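Local coordinates for Lin1840 protein (Listeria innocua serovar 6a, PDB 4ZO8) that is a family 3 glycoside hydrolase that probably removes terminal, non-reducing beta-D-glucosyl residues from its substrates, releasing beta-D-glucose, at residues F100-A105 / E524-G529. The protein carries 2 engineered substitutions. Numbering follows the deposited sequence.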
# COMPACT_ATOMS: atom_id res chain seq x y z
N PHE A 100 -12.28 -22.13 -20.00
CA PHE A 100 -11.63 -21.07 -20.73
C PHE A 100 -10.48 -20.51 -19.91
O PHE A 100 -10.30 -20.87 -18.74
CB PHE A 100 -12.63 -19.97 -21.05
CG PHE A 100 -13.59 -20.33 -22.14
CD1 PHE A 100 -14.56 -21.27 -21.92
CD2 PHE A 100 -13.54 -19.67 -23.37
CE1 PHE A 100 -15.46 -21.58 -22.93
CE2 PHE A 100 -14.43 -19.97 -24.34
CZ PHE A 100 -15.35 -20.93 -24.13
N PRO A 101 -9.70 -19.60 -20.50
CA PRO A 101 -8.60 -18.97 -19.73
C PRO A 101 -9.09 -18.24 -18.48
O PRO A 101 -10.23 -17.74 -18.47
CB PRO A 101 -7.94 -18.02 -20.73
CG PRO A 101 -8.32 -18.53 -22.10
CD PRO A 101 -9.62 -19.29 -21.95
N ILE A 102 -8.22 -18.16 -17.48
CA ILE A 102 -8.54 -17.40 -16.27
C ILE A 102 -8.85 -15.94 -16.63
O ILE A 102 -8.39 -15.45 -17.70
CB ILE A 102 -7.44 -17.46 -15.18
CG1 ILE A 102 -6.09 -17.05 -15.75
CG2 ILE A 102 -7.44 -18.85 -14.56
CD1 ILE A 102 -5.08 -16.54 -14.74
N PRO A 103 -9.66 -15.25 -15.77
CA PRO A 103 -10.09 -13.92 -16.25
C PRO A 103 -8.97 -12.96 -16.53
O PRO A 103 -9.15 -12.09 -17.37
CB PRO A 103 -10.97 -13.43 -15.13
CG PRO A 103 -11.65 -14.68 -14.68
CD PRO A 103 -10.58 -15.76 -14.76
N LEU A 104 -7.86 -13.07 -15.81
CA LEU A 104 -6.77 -12.11 -15.95
C LEU A 104 -6.20 -12.30 -17.36
O LEU A 104 -5.84 -11.37 -18.04
CB LEU A 104 -5.74 -12.33 -14.86
CG LEU A 104 -4.59 -11.32 -14.86
CD1 LEU A 104 -5.10 -9.91 -14.80
CD2 LEU A 104 -3.65 -11.60 -13.72
N ALA A 105 -6.20 -13.56 -17.82
CA ALA A 105 -5.72 -13.88 -19.17
C ALA A 105 -6.72 -13.34 -20.20
O ALA A 105 -6.33 -12.77 -21.20
CB ALA A 105 -5.56 -15.35 -19.34
N GLU A 524 3.70 -15.84 -22.27
CA GLU A 524 2.87 -15.84 -21.11
C GLU A 524 1.52 -16.45 -21.49
O GLU A 524 0.76 -15.84 -22.18
CB GLU A 524 2.70 -14.41 -20.59
CG GLU A 524 1.65 -14.26 -19.50
CD GLU A 524 1.98 -15.02 -18.22
OE1 GLU A 524 1.79 -16.26 -18.19
OE2 GLU A 524 2.41 -14.37 -17.25
N LEU A 525 1.27 -17.68 -21.05
CA LEU A 525 0.06 -18.42 -21.41
C LEU A 525 -1.01 -18.26 -20.31
O LEU A 525 -2.17 -18.60 -20.51
CB LEU A 525 0.39 -19.91 -21.59
CG LEU A 525 0.89 -20.53 -22.91
CD1 LEU A 525 0.25 -19.90 -24.14
CD2 LEU A 525 2.41 -20.51 -22.98
N TRP A 526 -0.61 -17.78 -19.15
CA TRP A 526 -1.44 -17.73 -17.96
C TRP A 526 -1.90 -19.14 -17.66
O TRP A 526 -1.09 -20.06 -17.65
CB TRP A 526 -2.60 -16.73 -18.11
CG TRP A 526 -2.18 -15.35 -18.39
CD1 TRP A 526 -2.28 -14.71 -19.56
CD2 TRP A 526 -1.67 -14.39 -17.45
NE1 TRP A 526 -1.82 -13.40 -19.44
CE2 TRP A 526 -1.49 -13.18 -18.13
CE3 TRP A 526 -1.36 -14.44 -16.07
CZ2 TRP A 526 -0.97 -12.04 -17.51
CZ3 TRP A 526 -0.92 -13.28 -15.43
CH2 TRP A 526 -0.71 -12.11 -16.15
N PHE A 527 -3.18 -19.34 -17.40
CA PHE A 527 -3.76 -20.68 -17.42
C PHE A 527 -4.84 -20.68 -18.52
O PHE A 527 -5.89 -20.07 -18.37
CB PHE A 527 -4.32 -21.05 -16.07
CG PHE A 527 -3.28 -21.28 -15.02
CD1 PHE A 527 -2.24 -22.21 -15.21
CD2 PHE A 527 -3.34 -20.60 -13.84
CE1 PHE A 527 -1.33 -22.44 -14.22
CE2 PHE A 527 -2.41 -20.82 -12.85
CZ PHE A 527 -1.41 -21.75 -13.03
N PRO A 528 -4.56 -21.26 -19.70
CA PRO A 528 -5.54 -21.17 -20.78
C PRO A 528 -6.80 -21.99 -20.66
O PRO A 528 -7.78 -21.75 -21.44
CB PRO A 528 -4.79 -21.70 -21.99
CG PRO A 528 -3.37 -21.57 -21.63
CD PRO A 528 -3.34 -21.91 -20.19
N GLY A 529 -6.83 -22.95 -19.75
CA GLY A 529 -8.01 -23.81 -19.65
C GLY A 529 -7.89 -25.14 -20.37
O GLY A 529 -6.82 -25.70 -20.56
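Phe100 meets Gly529 and Pro528 through its backbone. The carbonyl group of Phe100 packs against the Pro528 peptide and CA of Gly529, where no side chain intervenes. The Phe100 ring packs on helix 361-374, at Lys366, Ala367 and Ala370.

Pro101 lies against the carbonyl groups of Phe527 and Pro528. CD and CG of Pro101 meet the Pro528 oxygen, with Pro101 CD 3.1 Å from Pro528 O. The Pro101 nitrogen is also close to this oxygen but has no hydrogen to give. CA of Pro101 makes a CA-H...O contact with Phe527 O at 3.2 Å.

Phe527 O also accepts a hydrogen bond from Ile102 N, at 3.1 Å. The donor stands nearly in line with the C=O bond (167°). One N-H bond and one weaker CA-H contact converge on this buried oxygen. Ile102 has CG1 between its backbone N and carbonyl carbon (chi1 53°). CD1 thereby reaches CB of Trp526, while CG2 faces CB of Phe527.

Ile102 is the N-cap of helix 103-109 in the TIM-barrel-like N-terminal domain. Segment 524-529 runs from the end of strand 521-524, in the mixed sheet of the family 3 C-terminal domain, into the loop before helix 532-540. This buried contact therefore joins the two domains.

Leu104 holds CG over one face of the Trp526 indole, toward the rim. Leu104 CD2 lies 3.6 Å from Trp526 CZ3. Glu524 CG covers the opposite face, also toward the rim, and Glu524 OE1 accepts a bond from Trp526 N.

Ala105 sits over the pyrrole part of the same indole. Ala105 CA makes a CH-pi contact 3.9 Å from the centroid of the Trp526 five-membered ring. Ala105 CB packs tightly on Trp526 CD1, at 3.3 Å.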